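PDB 5GT5: pectate lyase from Paenibacillus sp. 0602, which cleaves polygalacturonate and pectins of varied methyl esterification by endo-acting elimination, probably using calcium as cofactor. Local coordinates for residues G20-S23 against A28-K31; R206-M211 against E234-I239; M277-G282 against N351-T356. The protein carries 1 engineered substitution. One frame throughout, in Å; residues are numbered along the deposited sequence.

Contact 1 (G20-S23 against A28-K31); sequences GVIS and AVYK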
# COMPACT_ATOMS: atom_id res chain seq x y z
N GLY A 20 0.95 -15.72 1.49
CA GLY A 20 2.20 -16.36 1.12
C GLY A 20 2.04 -17.82 0.82
O GLY A 20 0.93 -18.38 0.67
N VAL A 21 3.18 -18.48 0.71
CA VAL A 21 3.22 -19.91 0.54
C VAL A 21 3.31 -20.53 1.92
O VAL A 21 4.32 -20.37 2.64
CB VAL A 21 4.43 -20.32 -0.31
CG1 VAL A 21 4.77 -21.79 -0.10
CG2 VAL A 21 4.15 -20.01 -1.77
N ILE A 22 2.23 -21.18 2.32
CA ILE A 22 2.10 -21.77 3.65
C ILE A 22 1.65 -23.20 3.42
O ILE A 22 0.77 -23.44 2.59
CB ILE A 22 1.00 -21.05 4.49
CG1 ILE A 22 1.37 -19.59 4.74
CG2 ILE A 22 0.73 -21.76 5.83
CD1 ILE A 22 2.69 -19.40 5.46
N SER A 23 2.25 -24.15 4.14
CA SER A 23 1.82 -25.54 4.04
C SER A 23 0.49 -25.77 4.72
O SER A 23 0.20 -25.17 5.76
CB SER A 23 2.88 -26.46 4.66
OG SER A 23 2.37 -27.78 4.78
N ALA A 28 -1.61 -23.44 12.58
CA ALA A 28 -1.85 -22.20 13.29
C ALA A 28 -2.28 -21.09 12.34
O ALA A 28 -3.03 -20.19 12.72
CB ALA A 28 -0.62 -21.76 14.06
N VAL A 29 -1.76 -21.13 11.12
CA VAL A 29 -2.01 -20.02 10.19
C VAL A 29 -2.71 -20.45 8.90
O VAL A 29 -3.06 -19.59 8.09
CB VAL A 29 -0.69 -19.23 9.86
CG1 VAL A 29 -0.21 -18.43 11.09
CG2 VAL A 29 0.41 -20.15 9.37
N TYR A 30 -2.90 -21.75 8.69
CA TYR A 30 -3.63 -22.27 7.53
C TYR A 30 -4.87 -22.96 8.07
O TYR A 30 -4.74 -24.00 8.77
CB TYR A 30 -2.75 -23.28 6.79
CG TYR A 30 -3.24 -23.77 5.44
CD1 TYR A 30 -4.44 -24.48 5.31
CD2 TYR A 30 -2.45 -23.60 4.32
CE1 TYR A 30 -4.86 -24.93 4.07
CE2 TYR A 30 -2.88 -24.06 3.05
CZ TYR A 30 -4.07 -24.75 2.96
OH TYR A 30 -4.48 -25.20 1.73
N LYS A 31 -6.05 -22.39 7.80
CA LYS A 31 -7.29 -22.91 8.34
C LYS A 31 -8.16 -23.52 7.26
O LYS A 31 -8.51 -22.84 6.28
CB LYS A 31 -8.09 -21.84 9.07
CG LYS A 31 -7.35 -21.18 10.23
CD LYS A 31 -6.96 -22.20 11.31
CE LYS A 31 -6.38 -21.44 12.48
NZ LYS A 31 -5.92 -22.42 13.51

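Contact 2 (R206-M211 against E234-I239); sequences RQINEM and EDIIAI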
# COMPACT_ATOMS: atom_id res chain seq x y z
N ARG A 206 -37.35 -19.19 -9.46
CA ARG A 206 -37.92 -19.47 -8.15
C ARG A 206 -38.50 -18.22 -7.50
O ARG A 206 -39.58 -18.26 -6.93
CB ARG A 206 -36.91 -20.12 -7.22
CG ARG A 206 -36.83 -21.63 -7.43
CD ARG A 206 -35.70 -22.25 -6.62
NE ARG A 206 -34.49 -22.19 -7.40
CZ ARG A 206 -33.26 -22.39 -6.91
NH1 ARG A 206 -33.10 -22.66 -5.61
NH2 ARG A 206 -32.20 -22.29 -7.71
N GLN A 207 -37.81 -17.08 -7.65
CA GLN A 207 -38.37 -15.85 -7.12
C GLN A 207 -39.68 -15.48 -7.83
O GLN A 207 -40.66 -15.09 -7.19
CB GLN A 207 -37.34 -14.72 -7.30
CG GLN A 207 -37.86 -13.29 -7.01
CD GLN A 207 -38.09 -13.08 -5.55
OE1 GLN A 207 -37.21 -12.57 -4.85
NE2 GLN A 207 -39.25 -13.51 -5.04
N ILE A 208 -39.68 -15.55 -9.15
CA ILE A 208 -40.87 -15.14 -9.90
C ILE A 208 -42.05 -16.10 -9.64
O ILE A 208 -43.18 -15.65 -9.47
CB ILE A 208 -40.58 -14.98 -11.40
CG1 ILE A 208 -40.13 -13.54 -11.71
CG2 ILE A 208 -41.86 -15.13 -12.22
CD1 ILE A 208 -38.86 -13.09 -11.03
N ASN A 209 -41.77 -17.40 -9.54
CA ASN A 209 -42.85 -18.36 -9.26
C ASN A 209 -43.58 -18.07 -7.95
O ASN A 209 -44.82 -18.16 -7.88
CB ASN A 209 -42.31 -19.79 -9.24
CG ASN A 209 -42.04 -20.33 -10.61
OD1 ASN A 209 -42.43 -19.75 -11.63
ND2 ASN A 209 -41.34 -21.47 -10.65
N GLU A 210 -42.82 -17.68 -6.93
CA GLU A 210 -43.43 -17.33 -5.65
C GLU A 210 -44.41 -16.18 -5.82
O GLU A 210 -45.53 -16.20 -5.28
CB GLU A 210 -42.34 -16.99 -4.62
CG GLU A 210 -42.83 -16.57 -3.22
CD GLU A 210 -43.50 -17.70 -2.45
OE1 GLU A 210 -43.11 -18.88 -2.64
OE2 GLU A 210 -44.43 -17.40 -1.66
N MET A 211 -44.02 -15.17 -6.59
CA MET A 211 -44.88 -14.00 -6.75
C MET A 211 -46.07 -14.30 -7.64
O MET A 211 -47.15 -13.76 -7.40
CB MET A 211 -44.05 -12.82 -7.29
CG MET A 211 -42.93 -12.44 -6.31
SD MET A 211 -42.10 -10.91 -6.75
CE MET A 211 -41.31 -11.38 -8.27
N GLU A 234 -42.82 -15.32 -17.99
CA GLU A 234 -41.62 -15.64 -18.74
C GLU A 234 -40.87 -14.37 -19.14
O GLU A 234 -39.65 -14.34 -19.03
CB GLU A 234 -41.98 -16.49 -19.97
CG GLU A 234 -42.55 -17.87 -19.59
CD GLU A 234 -44.09 -17.91 -19.25
OE1 GLU A 234 -44.84 -16.89 -19.38
OE2 GLU A 234 -44.55 -19.03 -18.86
N ASP A 235 -41.59 -13.33 -19.57
CA ASP A 235 -40.96 -12.06 -19.92
C ASP A 235 -40.23 -11.51 -18.72
O ASP A 235 -39.09 -11.03 -18.84
CB ASP A 235 -42.01 -11.02 -20.32
CG ASP A 235 -42.60 -11.25 -21.70
OD1 ASP A 235 -42.00 -11.92 -22.57
OD2 ASP A 235 -43.71 -10.71 -21.90
N ILE A 236 -40.88 -11.55 -17.56
CA ILE A 236 -40.26 -10.96 -16.36
C ILE A 236 -39.03 -11.76 -15.92
O ILE A 236 -38.01 -11.19 -15.55
CB ILE A 236 -41.30 -10.75 -15.25
CG1 ILE A 236 -42.37 -9.74 -15.75
CG2 ILE A 236 -40.65 -10.35 -13.90
CD1 ILE A 236 -43.54 -9.64 -14.79
N ILE A 237 -39.08 -13.08 -16.02
CA ILE A 237 -37.89 -13.87 -15.74
C ILE A 237 -36.75 -13.50 -16.71
O ILE A 237 -35.60 -13.31 -16.28
CB ILE A 237 -38.24 -15.35 -15.85
CG1 ILE A 237 -39.10 -15.77 -14.65
CG2 ILE A 237 -36.99 -16.22 -15.95
CD1 ILE A 237 -39.79 -17.11 -14.88
N ALA A 238 -37.05 -13.36 -18.00
CA ALA A 238 -36.00 -13.04 -18.97
C ALA A 238 -35.39 -11.66 -18.73
O ALA A 238 -34.17 -11.50 -18.82
CB ALA A 238 -36.56 -13.11 -20.41
N ILE A 239 -36.24 -10.67 -18.44
CA ILE A 239 -35.76 -9.31 -18.24
C ILE A 239 -34.98 -9.20 -16.91
O ILE A 239 -34.00 -8.46 -16.79
CB ILE A 239 -36.93 -8.28 -18.32
CG1 ILE A 239 -37.54 -8.28 -19.74
CG2 ILE A 239 -36.48 -6.90 -17.84
CD1 ILE A 239 -38.97 -7.84 -19.79

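Contact 3 (M277-G282 against N351-T356); sequences MPRLRG and NQTDPT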
# COMPACT_ATOMS: atom_id res chain seq x y z
N MET A 277 -19.01 -1.45 -15.94
CA MET A 277 -17.89 -2.35 -16.26
C MET A 277 -16.61 -1.61 -16.64
O MET A 277 -16.14 -1.72 -17.78
CB MET A 277 -18.30 -3.30 -17.39
CG MET A 277 -19.37 -4.32 -16.94
SD MET A 277 -20.13 -5.20 -18.32
CE MET A 277 -21.21 -3.92 -18.92
N PRO A 278 -16.03 -0.84 -15.70
CA PRO A 278 -16.49 -0.45 -14.37
C PRO A 278 -17.22 0.88 -14.42
O PRO A 278 -17.30 1.51 -15.49
CB PRO A 278 -15.19 -0.29 -13.61
CG PRO A 278 -14.28 0.37 -14.67
CD PRO A 278 -14.71 -0.23 -16.00
N ARG A 279 -17.78 1.32 -13.29
CA ARG A 279 -18.14 2.73 -13.13
C ARG A 279 -17.14 3.36 -12.18
O ARG A 279 -17.07 3.01 -10.99
CB ARG A 279 -19.54 2.90 -12.56
CG ARG A 279 -20.01 4.37 -12.58
CD ARG A 279 -20.97 4.64 -11.42
NE ARG A 279 -21.66 5.90 -11.65
CZ ARG A 279 -21.12 7.10 -11.46
NH1 ARG A 279 -19.87 7.23 -10.99
NH2 ARG A 279 -21.87 8.17 -11.74
N LEU A 280 -16.36 4.32 -12.68
CA LEU A 280 -15.31 4.96 -11.89
C LEU A 280 -15.62 6.41 -11.57
O LEU A 280 -16.10 7.15 -12.43
CB LEU A 280 -14.01 4.93 -12.69
CG LEU A 280 -12.81 5.60 -12.01
CD1 LEU A 280 -12.38 4.85 -10.73
CD2 LEU A 280 -11.65 5.61 -13.02
N ARG A 281 -15.28 6.84 -10.35
CA ARG A 281 -15.16 8.26 -10.00
C ARG A 281 -13.70 8.55 -9.66
O ARG A 281 -13.08 7.82 -8.88
CB ARG A 281 -15.97 8.59 -8.74
CG ARG A 281 -17.45 8.61 -8.93
CD ARG A 281 -18.14 9.00 -7.62
NE ARG A 281 -19.52 9.36 -7.88
CZ ARG A 281 -20.57 8.56 -7.77
NH1 ARG A 281 -20.44 7.29 -7.39
NH2 ARG A 281 -21.77 9.03 -8.06
N GLY A 282 -13.14 9.63 -10.23
CA GLY A 282 -11.90 10.22 -9.71
C GLY A 282 -10.56 9.55 -9.93
O GLY A 282 -9.55 10.21 -10.14
N ASN A 351 -20.09 10.74 -18.44
CA ASN A 351 -20.76 11.66 -17.51
C ASN A 351 -22.17 11.17 -17.28
O ASN A 351 -22.96 11.12 -18.21
CB ASN A 351 -20.78 13.09 -18.10
CG ASN A 351 -21.31 14.12 -17.11
OD1 ASN A 351 -22.30 13.87 -16.42
ND2 ASN A 351 -20.65 15.26 -17.03
N GLN A 352 -22.46 10.80 -16.04
CA GLN A 352 -23.76 10.28 -15.66
C GLN A 352 -24.62 11.28 -14.90
O GLN A 352 -25.83 11.14 -14.87
CB GLN A 352 -23.57 9.10 -14.71
CG GLN A 352 -22.80 7.93 -15.30
CD GLN A 352 -23.53 7.31 -16.44
OE1 GLN A 352 -23.35 7.73 -17.58
NE2 GLN A 352 -24.36 6.30 -16.16
N THR A 353 -24.02 12.30 -14.30
CA THR A 353 -24.74 13.12 -13.33
C THR A 353 -25.29 14.41 -13.96
O THR A 353 -26.40 14.82 -13.66
CB THR A 353 -23.85 13.43 -12.10
OG1 THR A 353 -23.51 12.20 -11.44
CG2 THR A 353 -24.58 14.32 -11.10
N ASP A 354 -24.53 15.03 -14.84
CA ASP A 354 -24.97 16.25 -15.50
C ASP A 354 -24.02 16.56 -16.64
O ASP A 354 -22.96 17.13 -16.41
CB ASP A 354 -24.96 17.43 -14.53
CG ASP A 354 -25.40 18.75 -15.20
OD1 ASP A 354 -25.67 18.74 -16.43
OD2 ASP A 354 -25.47 19.78 -14.49
N PRO A 355 -24.42 16.18 -17.87
CA PRO A 355 -23.52 16.36 -19.02
C PRO A 355 -23.16 17.80 -19.31
O PRO A 355 -22.16 18.02 -19.98
CB PRO A 355 -24.30 15.74 -20.18
CG PRO A 355 -25.12 14.65 -19.50
CD PRO A 355 -25.58 15.35 -18.22
N THR A 356 -23.89 18.77 -18.75
CA THR A 356 -23.53 20.16 -19.02
C THR A 356 -22.51 20.67 -18.01
O THR A 356 -22.04 21.80 -18.12
CB THR A 356 -24.77 21.08 -18.90
OG1 THR A 356 -25.18 21.20 -17.53
CG2 THR A 356 -25.92 20.53 -19.73
O HOH W 1 -21.01 11.07 -11.26
O HOH W 2 -24.43 5.89 -12.78
O HOH W 3 -23.22 11.79 -8.55

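Contact 1 (G20-S23 against A28-K31)
I22 sets its CG2 methyl against V29 and Y30, where a loop lies over the beginning of strand 30-33, the first strand in the chain of the right-handed parallel beta-helix of polysaccharide lyase family 1. The methyl meets both neighbours evenly: I22 CG2 is 3.9 Å from V29 CG2, the two side chains crossing at about a right angle, and 3.9 Å from Y30 CB, near the plane of the tyrosine ring at its edge. With chi1 at -64°, I22 keeps CG1 beside its own N and swings CG2 to the far side, facing the strand. Two backbone oxygens follow along the same ring. I22 O approaches the edge, 3.7 Å from Y30 CD2, while S23 O comes in obliquely, 3.4 Å from that same Y30 CD2. No hydrogen bond links the two segments, which meet through van der Waals packing. Behind this layer, V51 touches both I22 and Y30, and backbone bonds join V29 and K31 to V51 of the neighbouring parallel strand 51-54. S23 turns its CB away, its OG bonding to S25 OG. At the far end of the ring, Y30 OH is hydrogen-bonded to E53 OE1.

Contact 2 (R206-M211 against E234-I239)
Between segments 206-211 and 234-239, of helices 203-212 and 233-241, the CA atoms of I208 and I237 come nearest, 6.7 Å apart. The contact is an aliphatic cluster of three isoleucines. I237 does most of the covering: its CG1 lies over the branch point of I208, 3.7 Å from I208 CB and 3.7 Å from I208 CG2, and its CD1 carries on along the same side to 3.9 Å from I208 CG2. The bond from CA to CB of I237 does not aim at the other helix; its extended end (chi2 164°) is what brings CD1 across. On the other branch, I208 CG1 reaches I236 CG2 at 3.9 Å, so that I208 is met by two successive residues of helix 233-241. Y221 of helix 219-225 packs on both I208 and I236, adding a third helix to the cluster. Cutting I208 back to an alanine here would remove CG1, CG2 and CD1 and is likely to open a gap beside I237 CG1 and I236 CG2. Polar groups are served on other faces: D235 forms a salt bridge with R303, and the side-chain amide of Q207 bonds to W138 N and T82 O. With no hydrogen bond or charge pair across them, the fit between these two segments rests on the shape of branched side chains and the burial of hydrocarbon.

Contact 3 (M277-G282 against N351-T356)
R279 and Q352 run alongside each other, pointing opposite ways, and join strand 279-281, on one parallel sheet of the beta-helix, to the loop that follows strand 346-349. The arginine has CG opposite its backbone N (chi1 -172°) and runs extended to NE, which carries its NH2 to 3.5 Å from Q352 CB, the approach being oblique to the guanidinium. The guanidinium and amide planes stand 68° apart, and the polar link between them is indirect. R279 NE donates to water 2 at 3.0 Å, and the bond from Q352 NE2 to that water is weak. From its other side, R279 NH2 donates a hydrogen bond to water 1 at 3.1 Å, and water 1 lies 2.7 Å from T353 OG1. Water 3 ties T353 OG1 to R281 NH2 as well, so one hydroxyl gathers both arginines. These are layered: R279 NH1 sits 3.5 Å above the guanidinium plane of R281, over its centre. E330 forms a salt bridge with R281 NE, while R349 NE bonds to Q352 OE1. The R279 side chain comes within about 4 Å of that of R276, the probable active-site arginine, which places these water bridges beside the likely catalytic cleft. The loop is shaped by an Asx motif, N351 OD1 accepting D354 N at 3.0 Å, in the carbonyl plane.

How the contacts relate
Contact 2 is the buried one of the three, while contacts 1 and 3 are partly buried and each sets a loop against a strand of the beta-helix. No helix or strand is shared among them. Contacts 1 and 3 lie on opposite sides of the chain's centre, their own centres about 42 Å apart; contact 2 joins two helices, its centre about 31 Å from that of contact 3. Chemistry follows place: aliphatic contacts alone between the two segments of contact 2, a methyl and backbone oxygens around a tyrosine at contact 1, and arginines with bridging waters at contact 3, which alone lies near the probable active site.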